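Local atomic coordinates of ABC-type branched-chain amino acid transport systems periplasmic component-like protein (Thermomonospora curvata, PDB entry 4N03), a protein that probably serves as the substrate-binding component of an ABC transporter, holding a fatty acid, here palmitic acid, in a fold of the leucine-binding protein family. Residues Asp169-Tyr175 / Val223-Ser229; Ala230-Ala236 / Ser256-Leu262; Ile251-Ala257 / Gly274-Thr279. All coordinates share one frame; numbering follows the deposited sequence. Where two conformers were deposited one is given.

Contact 1: Asp169-Tyr175 / Val223-Ser229; sequences DKLGHVY and VDAILLS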
loop_
_atom_site.group_PDB
_atom_site.type_symbol
_atom_site.label_atom_id
_atom_site.label_comp_id
_atom_site.label_asym_id
_atom_site.label_seq_id
_atom_site.Cartn_x
_atom_site.Cartn_y
_atom_site.Cartn_z
ATOM N N ASP A 169 -13.712 -18.030 19.440
ATOM C CA ASP A 169 -12.362 -17.545 19.763
ATOM C C ASP A 169 -12.326 -16.026 19.796
ATOM O O ASP A 169 -13.245 -15.326 19.354
ATOM C CB ASP A 169 -11.340 -18.077 18.760
ATOM C CG ASP A 169 -10.938 -19.521 19.008
ATOM O OD1 ASP A 169 -11.360 -20.127 20.000
ATOM O OD2 ASP A 169 -10.134 -20.001 18.156
ATOM N N LYS A 170 -11.216 -15.517 20.296
ATOM C CA LYS A 170 -10.976 -14.107 20.485
ATOM C C LYS A 170 -9.759 -13.636 19.661
ATOM O O LYS A 170 -8.647 -14.229 19.709
ATOM C CB LYS A 170 -10.691 -13.813 21.955
ATOM C CG LYS A 170 -10.487 -12.325 22.274
ATOM C CD LYS A 170 -10.181 -12.110 23.743
ATOM C CE LYS A 170 -11.326 -12.437 24.670
ATOM N NZ LYS A 170 -10.933 -12.145 26.102
ATOM N N LEU A 171 -9.947 -12.559 18.916
ATOM C CA LEU A 171 -8.897 -11.904 18.166
ATOM C C LEU A 171 -8.448 -10.688 18.917
ATOM O O LEU A 171 -9.278 -9.896 19.328
ATOM C CB LEU A 171 -9.457 -11.456 16.793
ATOM C CG LEU A 171 -10.217 -12.495 15.971
ATOM C CD1 LEU A 171 -10.729 -11.836 14.701
ATOM C CD2 LEU A 171 -9.318 -13.660 15.638
ATOM N N GLY A 172 -7.133 -10.500 19.058
ATOM C CA GLY A 172 -6.589 -9.261 19.579
ATOM C C GLY A 172 -5.979 -8.461 18.488
ATOM O O GLY A 172 -5.006 -8.940 17.889
ATOM N N HIS A 173 -6.455 -7.243 18.248
ATOM C CA HIS A 173 -5.977 -6.434 17.132
ATOM C C HIS A 173 -5.303 -5.192 17.648
ATOM O O HIS A 173 -5.912 -4.317 18.263
ATOM C CB HIS A 173 -7.160 -6.100 16.222
ATOM C CG HIS A 173 -6.746 -5.593 14.874
ATOM N ND1 HIS A 173 -7.614 -5.596 13.819
ATOM C CD2 HIS A 173 -5.560 -5.079 14.426
ATOM C CE1 HIS A 173 -6.988 -5.088 12.770
ATOM N NE2 HIS A 173 -5.740 -4.772 13.109
ATOM N N VAL A 174 -3.988 -5.133 17.445
ATOM C CA VAL A 174 -3.161 -3.998 17.767
ATOM C C VAL A 174 -3.131 -3.119 16.550
ATOM O O VAL A 174 -2.733 -3.608 15.461
ATOM C CB VAL A 174 -1.725 -4.459 18.131
ATOM C CG1 VAL A 174 -0.816 -3.261 18.382
ATOM C CG2 VAL A 174 -1.715 -5.387 19.342
ATOM N N TYR A 175 -3.500 -1.836 16.641
ATOM C CA TYR A 175 -3.700 -1.049 15.423
ATOM C C TYR A 175 -3.276 0.376 15.595
ATOM O O TYR A 175 -3.597 1.012 16.644
ATOM C CB TYR A 175 -5.210 -1.167 14.987
ATOM C CG TYR A 175 -6.186 -0.466 15.920
ATOM C CD1 TYR A 175 -6.656 -1.066 17.074
ATOM C CD2 TYR A 175 -6.569 0.832 15.652
ATOM C CE1 TYR A 175 -7.512 -0.364 17.953
ATOM C CE2 TYR A 175 -7.431 1.514 16.529
ATOM C CZ TYR A 175 -7.873 0.920 17.670
ATOM O OH TYR A 175 -8.685 1.647 18.556
ATOM N N VAL A 223 -6.087 -14.185 24.123
ATOM C CA VAL A 223 -6.519 -14.175 22.733
ATOM C C VAL A 223 -6.082 -15.466 22.027
ATOM O O VAL A 223 -5.135 -16.138 22.444
ATOM C CB VAL A 223 -5.985 -12.934 21.971
ATOM C CG1 VAL A 223 -6.426 -11.653 22.651
ATOM C CG2 VAL A 223 -4.473 -12.972 21.781
ATOM N N ASP A 224 -6.742 -15.794 20.942
ATOM C CA ASP A 224 -6.430 -16.936 20.115
ATOM C C ASP A 224 -5.658 -16.591 18.860
ATOM O O ASP A 224 -5.063 -17.484 18.263
ATOM C CB ASP A 224 -7.719 -17.640 19.777
ATOM C CG ASP A 224 -8.445 -18.072 21.032
ATOM O OD1 ASP A 224 -7.932 -19.005 21.703
ATOM O OD2 ASP A 224 -9.511 -17.493 21.374
ATOM N N ALA A 225 -5.687 -15.336 18.463
ATOM C CA ALA A 225 -4.937 -14.877 17.309
ATOM C C ALA A 225 -4.655 -13.434 17.535
ATOM O O ALA A 225 -5.404 -12.728 18.216
ATOM C CB ALA A 225 -5.733 -15.073 16.008
ATOM N N ILE A 226 -3.534 -12.964 16.981
ATOM C CA ILE A 226 -3.057 -11.593 17.142
ATOM C C ILE A 226 -3.060 -10.952 15.782
ATOM O O ILE A 226 -2.404 -11.465 14.868
ATOM C CB ILE A 226 -1.635 -11.561 17.736
ATOM C CG1 ILE A 226 -1.610 -12.230 19.126
ATOM C CG2 ILE A 226 -1.109 -10.141 17.799
ATOM C CD1 ILE A 226 -0.203 -12.509 19.635
ATOM N N LEU A 227 -3.704 -9.824 15.612
ATOM C CA LEU A 227 -3.745 -9.056 14.379
ATOM C C LEU A 227 -3.005 -7.766 14.618
ATOM O O LEU A 227 -3.044 -7.206 15.717
ATOM C CB LEU A 227 -5.186 -8.774 13.941
ATOM C CG LEU A 227 -5.899 -9.915 13.209
ATOM C CD1 LEU A 227 -5.870 -11.270 13.888
ATOM C CD2 LEU A 227 -7.337 -9.487 12.937
ATOM N N LEU A 228 -2.283 -7.317 13.583
ATOM C CA LEU A 228 -1.417 -6.148 13.709
ATOM C C LEU A 228 -1.546 -5.252 12.507
ATOM O O LEU A 228 -1.224 -5.654 11.391
ATOM C CB LEU A 228 0.035 -6.553 13.885
ATOM C CG LEU A 228 1.043 -5.416 14.055
ATOM C CD1 LEU A 228 0.778 -4.585 15.307
ATOM C CD2 LEU A 228 2.473 -5.913 14.075
ATOM N N SER A 229 -1.912 -4.002 12.732
ATOM C CA SER A 229 -1.907 -2.976 11.706
ATOM C C SER A 229 -1.020 -1.858 12.156
ATOM O O SER A 229 -1.390 -0.959 12.893
ATOM C CB SER A 229 -3.327 -2.495 11.412
ATOM O OG SER A 229 -4.174 -3.578 11.081
HETATM O O HOH W 1 -9.683 -21.223 22.168
#
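L171 to Y175 pair one to one with A225 to S229 as parallel neighbours, the strand axes 4.6 Å apart and 20° askew, and G172 N, G172 O, V174 N and V174 O carry the regular backbone bonds. At the leading end the loop residue D224 turns its side chain back: D224 OD2 accepts the N-H of K170 at 2.8 Å through its anti lone pair, while D224 N returns a bond to K170 O. The D169 and D224 carboxylates stack, planes 25° apart, with D169 OD1 3.5 Å from D224 OD2; one water donates to both acids and K166 forms a salt bridge with D169, which would ease the like charges. V223 CG1 lies 3.8 Å from G172 N, beside a residue with no side chain. Further along, H173 has CG anti to its backbone N (chi1 -165°), which lays the ring over L227: L227 CB sits 3.8 Å from the ring centroid in a CH-pi contact. At the ring edge H173 NE2 and S229 OG are hydrogen-bonded at 2.8 Å. A leucine in place of H173 would probably leave S229 OG without this partner across the strands. S229 OG also bonds S254 OG, just past the end of strand 251-253, so imidazole and two hydroxyls form a buried polar chain; the side chain of S229 is about 8 Å from the palmitic acid.

Contact 2: Ala230-Ala236 / Ser256-Leu262; sequences AGPQQAA and SAYSPQL. With PLM (palmitic acid), chain B.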
loop_
_atom_site.group_PDB
_atom_site.type_symbol
_atom_site.label_atom_id
_atom_site.label_comp_id
_atom_site.label_asym_id
_atom_site.label_seq_id
_atom_site.Cartn_x
_atom_site.Cartn_y
_atom_site.Cartn_z
ATOM N N ALA A 230 0.248 -2.001 11.765
ATOM C CA ALA A 230 1.329 -1.112 12.199
ATOM C C ALA A 230 2.441 -1.270 11.159
ATOM O O ALA A 230 2.180 -1.711 10.025
ATOM C CB ALA A 230 1.775 -1.501 13.573
ATOM N N GLY A 231 3.645 -0.831 11.514
ATOM C CA GLY A 231 4.772 -0.900 10.612
ATOM C C GLY A 231 5.761 -1.927 11.046
ATOM O O GLY A 231 5.577 -2.712 11.980
ATOM N N PRO A 232 6.893 -2.002 10.308
ATOM C CA PRO A 232 7.882 -3.041 10.552
ATOM C C PRO A 232 8.423 -3.079 11.979
ATOM O O PRO A 232 8.542 -4.142 12.567
ATOM C CB PRO A 232 8.993 -2.722 9.525
ATOM C CG PRO A 232 8.289 -2.029 8.395
ATOM C CD PRO A 232 7.198 -1.227 9.088
ATOM N N GLN A 233 8.722 -1.911 12.538
ATOM C CA GLN A 233 9.263 -1.861 13.889
ATOM C C GLN A 233 8.331 -2.507 14.897
ATOM O O GLN A 233 8.739 -3.289 15.777
ATOM C CB GLN A 233 9.547 -0.426 14.292
ATOM C CG GLN A 233 9.852 -0.202 15.767
ATOM C CD GLN A 233 9.997 1.263 16.095
ATOM O OE1 GLN A 233 10.934 1.653 16.775
ATOM N NE2 GLN A 233 9.064 2.069 15.646
ATOM N N GLN A 234 7.033 -2.210 14.811
ATOM C CA GLN A 234 6.041 -2.788 15.716
ATOM C C GLN A 234 5.923 -4.279 15.496
ATOM O O GLN A 234 5.762 -5.037 16.461
ATOM C CB GLN A 234 4.688 -2.117 15.624
ATOM C CG GLN A 234 4.689 -0.690 16.129
ATOM C CD GLN A 234 5.126 0.366 15.143
ATOM O OE1 GLN A 234 5.134 0.138 13.944
ATOM N NE2 GLN A 234 5.448 1.549 15.662
ATOM N N ALA A 235 5.954 -4.717 14.248
ATOM C CA ALA A 235 5.870 -6.157 13.971
ATOM C C ALA A 235 7.027 -6.908 14.598
ATOM O O ALA A 235 6.836 -7.959 15.206
ATOM C CB ALA A 235 5.845 -6.417 12.476
ATOM N N ALA A 236 8.261 -6.397 14.438
ATOM C CA ALA A 236 9.425 -7.060 15.014
ATOM C C ALA A 236 9.277 -7.157 16.516
ATOM O O ALA A 236 9.602 -8.172 17.123
ATOM C CB ALA A 236 10.700 -6.362 14.622
ATOM N N SER A 256 1.747 -3.682 5.426
ATOM C CA SER A 256 2.986 -2.942 5.657
ATOM C C SER A 256 3.642 -3.296 6.968
ATOM O O SER A 256 4.660 -2.674 7.340
ATOM C CB SER A 256 2.758 -1.443 5.592
ATOM O OG SER A 256 1.944 -1.018 6.669
ATOM N N ALA A 257 3.154 -4.307 7.664
ATOM C CA ALA A 257 3.653 -4.687 8.988
ATOM C C ALA A 257 4.861 -5.641 8.873
ATOM O O ALA A 257 4.914 -6.655 9.566
ATOM C CB ALA A 257 2.538 -5.288 9.840
ATOM N N TYR A 258 5.814 -5.330 7.995
ATOM C CA TYR A 258 6.970 -6.181 7.680
ATOM C C TYR A 258 7.849 -5.458 6.694
ATOM O O TYR A 258 7.383 -4.797 5.809
ATOM C CB TYR A 258 6.490 -7.511 7.074
ATOM C CG TYR A 258 7.622 -8.344 6.611
ATOM C CD1 TYR A 258 8.479 -8.923 7.532
ATOM C CD2 TYR A 258 7.848 -8.606 5.277
ATOM C CE1 TYR A 258 9.592 -9.661 7.096
ATOM C CE2 TYR A 258 8.933 -9.373 4.858
ATOM C CZ TYR A 258 9.777 -9.908 5.781
ATOM O OH TYR A 258 10.869 -10.680 5.399
ATOM N N SER A 259 9.167 -5.620 6.865
ATOM C CA SER A 259 10.187 -5.288 5.870
ATOM C C SER A 259 11.210 -6.410 5.940
ATOM O O SER A 259 11.491 -6.946 6.998
ATOM C CB SER A 259 10.847 -3.955 6.246
ATOM O OG SER A 259 11.594 -4.109 7.454
ATOM N N PRO A 260 11.836 -6.757 4.803
ATOM C CA PRO A 260 12.848 -7.794 4.842
ATOM C C PRO A 260 14.083 -7.454 5.656
ATOM O O PRO A 260 14.737 -8.366 6.153
ATOM C CB PRO A 260 13.246 -7.951 3.381
ATOM C CG PRO A 260 12.144 -7.397 2.592
ATOM C CD PRO A 260 11.539 -6.326 3.433
ATOM N N GLN A 261 14.316 -6.186 5.912
ATOM C CA GLN A 261 15.409 -5.800 6.794
ATOM C C GLN A 261 15.274 -6.470 8.160
ATOM O O GLN A 261 16.245 -6.684 8.883
ATOM C CB GLN A 261 15.429 -4.284 7.007
ATOM C CG GLN A 261 15.959 -3.488 5.846
ATOM C CD GLN A 261 15.053 -3.374 4.660
ATOM O OE1 GLN A 261 13.835 -3.695 4.728
ATOM N NE2 GLN A 261 15.586 -2.834 3.590
ATOM N N LEU A 262 14.027 -6.704 8.600
ATOM C CA LEU A 262 13.820 -7.312 9.903
ATOM C C LEU A 262 14.442 -8.717 10.013
ATOM O O LEU A 262 14.747 -9.181 11.098
ATOM C CB LEU A 262 12.337 -7.424 10.228
ATOM C CG LEU A 262 11.523 -6.143 10.251
ATOM C CD1 LEU A 262 10.051 -6.442 10.561
ATOM C CD2 LEU A 262 12.083 -5.118 11.227
HETATM C C1 PLM B . -0.978 3.670 6.083
HETATM O O1 PLM B . -1.945 3.366 5.337
HETATM O O2 PLM B . -0.852 4.764 6.675
HETATM C C2 PLM B . 0.201 2.725 6.138
HETATM C C3 PLM B . 1.097 3.011 4.856
HETATM C C4 PLM B . 2.196 1.992 4.661
HETATM C C5 PLM B . 3.070 2.301 3.495
HETATM C C6 PLM B . 4.174 1.291 3.115
HETATM C C7 PLM B . 3.651 0.299 2.084
HETATM C C8 PLM B . 4.560 -0.856 1.766
HETATM C C9 PLM B . 4.186 -1.660 0.535
HETATM C CA PLM B . 3.238 -2.855 0.792
HETATM C CB PLM B . 2.716 -3.373 -0.608
HETATM C CC PLM B . 1.161 -3.455 -0.637
HETATM C CD PLM B . 0.558 -3.418 -2.026
HETATM C CE PLM B . -0.962 -3.458 -2.119
HETATM C CF PLM B . -1.443 -2.796 -3.419
HETATM C CG PLM B . -1.460 -3.713 -4.629
#
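Van der Waals packing carries most of this contact, with P232 and L262 supplying the largest surfaces. The pyrrolidine ring of P232, in the first turn of its helix, lies against the backbone of the 256-259 loop: P232 CD rests 3.4 Å from S256 O, CG faces the carbonyl carbon of Y258, and P232 CB meets S259 OG at 3.6 Å. L262 reaches back to the same helix turn with both methyls. Its CG is anti to the carbonyl carbon (chi1 -59°), and both methyls reach over P232 O, L262 CD1 coming 3.4 Å from that oxygen while L262 CD2 goes on to pack 3.9 Å from A236 CB. One step back along the helix from A236, the methyl of A235 points toward the loop, and A235 CB approaches A257 O to 3.1 Å. The carbonyl of A257, the central residue of an inverse gamma turn, is buried here with no polar partner in the model.

No clear hydrogen bond crosses the contact; the polar groups are met within a segment or by residues outside. G231 occupies the N-cap position, and its N-H is held by Q234 OE1 at 3.0 Å, a side chain of the first turn folding back on the residue before the helix. Across the contact A257 CA makes a CA-H...O approach to A230 O. Outside the segments, Q234 NE2 is bonded to D208 O, A230 O accepts from Y180 OH, and S256 OG has its main partner in Y46 OH.

The ligand lies beyond S256, whose CB is 3.6 Å from C4 of the palmitic acid. The loops that leave strands 225-229 and 251-253 thus meet here, at the start of helix 232-244; L49 of helix 47-66 also touches P232, and F176 and I204, from strands 170-176 and 198-204, pack against A230.

Contact 3: Ile251-Ala257 / Gly274-Thr279; sequences ILGSNSA and GFFIAT. With PLM (palmitic acid), chain B.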
loop_
_atom_site.group_PDB
_atom_site.type_symbol
_atom_site.label_atom_id
_atom_site.label_comp_id
_atom_site.label_asym_id
_atom_site.label_seq_id
_atom_site.Cartn_x
_atom_site.Cartn_y
_atom_site.Cartn_z
ATOM N N ILE A 251 -0.002 -14.751 14.210
ATOM C CA ILE A 251 -0.010 -13.329 13.980
ATOM C C ILE A 251 -0.373 -13.043 12.556
ATOM O O ILE A 251 0.213 -13.638 11.646
ATOM C CB ILE A 251 1.347 -12.671 14.345
ATOM C CG1 ILE A 251 1.669 -12.875 15.824
ATOM C CG2 ILE A 251 1.326 -11.210 14.020
ATOM C CD1 ILE A 251 3.111 -12.604 16.200
ATOM N N LEU A 252 -1.336 -12.158 12.324
ATOM C CA LEU A 252 -1.763 -11.736 11.001
ATOM C C LEU A 252 -1.637 -10.246 10.904
ATOM O O LEU A 252 -2.280 -9.515 11.665
ATOM C CB LEU A 252 -3.217 -12.165 10.759
ATOM C CG LEU A 252 -3.838 -11.725 9.438
ATOM C CD1 LEU A 252 -3.155 -12.410 8.270
ATOM C CD2 LEU A 252 -5.335 -11.938 9.466
ATOM N N GLY A 253 -0.813 -9.749 9.994
ATOM C CA GLY A 253 -0.579 -8.351 9.805
ATOM C C GLY A 253 -1.191 -7.780 8.565
ATOM O O GLY A 253 -1.391 -8.484 7.579
ATOM N N SER A 254 -1.432 -6.479 8.600
ATOM C CA SER A 254 -1.763 -5.727 7.436
ATOM C C SER A 254 -0.490 -5.620 6.540
ATOM O O SER A 254 0.605 -5.988 6.921
ATOM C CB SER A 254 -2.290 -4.354 7.805
ATOM O OG SER A 254 -3.503 -4.414 8.540
ATOM N N ASN A 255 -0.698 -5.070 5.349
ATOM C CA ASN A 255 0.291 -5.263 4.288
ATOM C C ASN A 255 1.639 -4.631 4.506
ATOM O O ASN A 255 2.614 -5.023 3.859
ATOM C CB ASN A 255 -0.272 -4.904 2.906
ATOM C CG ASN A 255 -0.590 -3.434 2.729
ATOM O OD1 ASN A 255 0.107 -2.589 3.253
ATOM N ND2 ASN A 255 -1.624 -3.141 1.939
ATOM N N SER A 256 1.747 -3.682 5.426
ATOM C CA SER A 256 2.986 -2.942 5.657
ATOM C C SER A 256 3.642 -3.296 6.968
ATOM O O SER A 256 4.660 -2.674 7.340
ATOM C CB SER A 256 2.758 -1.443 5.592
ATOM O OG SER A 256 1.944 -1.018 6.669
ATOM N N ALA A 257 3.154 -4.307 7.664
ATOM C CA ALA A 257 3.653 -4.687 8.988
ATOM C C ALA A 257 4.861 -5.641 8.873
ATOM O O ALA A 257 4.914 -6.655 9.566
ATOM C CB ALA A 257 2.538 -5.288 9.840
ATOM N N GLY A 274 4.750 -18.640 11.895
ATOM C CA GLY A 274 3.634 -18.144 12.699
ATOM C C GLY A 274 3.217 -16.720 12.458
ATOM O O GLY A 274 2.369 -16.233 13.225
ATOM N N PHE A 275 3.719 -16.102 11.414
ATOM C CA PHE A 275 3.511 -14.697 11.112
ATOM C C PHE A 275 3.127 -14.558 9.648
ATOM O O PHE A 275 3.888 -14.955 8.728
ATOM C CB PHE A 275 4.799 -13.917 11.422
ATOM C CG PHE A 275 4.684 -12.439 11.256
ATOM C CD1 PHE A 275 4.834 -11.869 10.029
ATOM C CD2 PHE A 275 4.479 -11.598 12.326
ATOM C CE1 PHE A 275 4.753 -10.532 9.834
ATOM C CE2 PHE A 275 4.398 -10.243 12.133
ATOM C CZ PHE A 275 4.499 -9.693 10.890
ATOM N N PHE A 276 1.917 -14.053 9.416
ATOM C CA PHE A 276 1.362 -13.968 8.102
ATOM C C PHE A 276 0.946 -12.536 7.805
ATOM O O PHE A 276 0.580 -11.802 8.727
ATOM C CB PHE A 276 0.149 -14.926 8.015
ATOM C CG PHE A 276 0.490 -16.336 8.379
ATOM C CD1 PHE A 276 1.143 -17.136 7.452
ATOM C CD2 PHE A 276 0.240 -16.836 9.614
ATOM C CE1 PHE A 276 1.498 -18.422 7.753
ATOM C CE2 PHE A 276 0.611 -18.116 9.947
ATOM C CZ PHE A 276 1.241 -18.916 9.007
ATOM N N ILE A 277 0.930 -12.163 6.543
ATOM C CA ILE A 277 0.567 -10.840 6.086
ATOM C C ILE A 277 -0.509 -10.946 5.028
ATOM O O ILE A 277 -0.395 -11.700 4.064
ATOM C CB ILE A 277 1.785 -10.093 5.491
ATOM C CG1 ILE A 277 2.889 -9.846 6.531
ATOM C CG2 ILE A 277 1.380 -8.777 4.834
ATOM C CD1 ILE A 277 2.509 -8.829 7.610
ATOM N N ALA A 278 -1.602 -10.203 5.235
ATOM C CA ALA A 278 -2.689 -10.093 4.262
ATOM C C ALA A 278 -2.407 -8.883 3.382
ATOM O O ALA A 278 -2.216 -7.795 3.872
ATOM C CB ALA A 278 -4.001 -9.916 4.965
ATOM N N THR A 279 -2.302 -9.117 2.067
ATOM C CA THR A 279 -1.947 -8.061 1.154
ATOM C C THR A 279 -2.489 -8.337 -0.230
ATOM O O THR A 279 -2.475 -9.490 -0.674
ATOM C CB THR A 279 -0.405 -7.926 1.062
ATOM O OG1 THR A 279 -0.105 -6.917 0.101
ATOM C CG2 THR A 279 0.296 -9.224 0.705
HETATM C C1 PLM B . -0.978 3.670 6.083
HETATM O O1 PLM B . -1.945 3.366 5.337
HETATM O O2 PLM B . -0.852 4.764 6.675
HETATM C C2 PLM B . 0.201 2.725 6.138
HETATM C C3 PLM B . 1.097 3.011 4.856
HETATM C C4 PLM B . 2.196 1.992 4.661
HETATM C C5 PLM B . 3.070 2.301 3.495
HETATM C C6 PLM B . 4.174 1.291 3.115
HETATM C C7 PLM B . 3.651 0.299 2.084
HETATM C C8 PLM B . 4.560 -0.856 1.766
HETATM C C9 PLM B . 4.186 -1.660 0.535
HETATM C CA PLM B . 3.238 -2.855 0.792
HETATM C CB PLM B . 2.716 -3.373 -0.608
HETATM C CC PLM B . 1.161 -3.455 -0.637
HETATM C CD PLM B . 0.558 -3.418 -2.026
HETATM C CE PLM B . -0.962 -3.458 -2.119
HETATM C CF PLM B . -1.443 -2.796 -3.419
HETATM C CG PLM B . -1.460 -3.713 -4.629
HETATM O O HOH W 2 -3.562 -5.458 4.588
#
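G274 O opens the pairing by accepting the N-H of I251, and from there the two strands run parallel with a 27° angle between them. With chi1 at -175°, opposite the amide nitrogen, the F275 ring lies obliquely across I251: F275 CD2 is 3.6 Å from I251 CG2, while the ring turns its edge to A257 O, F275 CZ being 3.3 Å from that oxygen, near the ring plane. F276 is bonded through both backbone groups, to I251 O and G253 N; its side chain is on the other sheet face, where CB meets L252 CD1 and the ring stacks edge-to-face with W158. I277 fills the place beside G253: in the conformer modelled here its CD1 passes over to S254 O at 3.5 Å, and its CG2 packs 3.7 Å from N255 CA. A278 N bonds G253 O, the last direct backbone bond; beyond it the first strand gives way to the type I turn S254-A257, and a water donating to A278 O makes a weak link to N255 N. T279 OG1, hydrogen-bonded to G281 N, lies 3.5 Å from N255 CB and 3.8 Å from CC of the palmitic acid. The chemistry therefore changes along the strand, from apolar packing at F275 to small polar side chains lining the fatty-acid tail.

Overall arrangement
From the N terminus, contact 1 comes first: it closes the excursion through helix 179-195, strand 198-204 and helix 212-220, setting strands 170-176 and 225-229 side by side. The chain then enters helix 232-244, and contact 2 ties the start of that helix to the loop after strand 251-253. Contact 3 opens before contact 2 is finished, so the two cross, sharing S256 and A257; it closes the short connection through helix 268-271. Contact 1 lies in series before both. I226 O to L252 N joins contacts 1 and 3 into one sheet, while L228 and F275 both pack on A235. Contacts 2 and 3 both reach the palmitic acid.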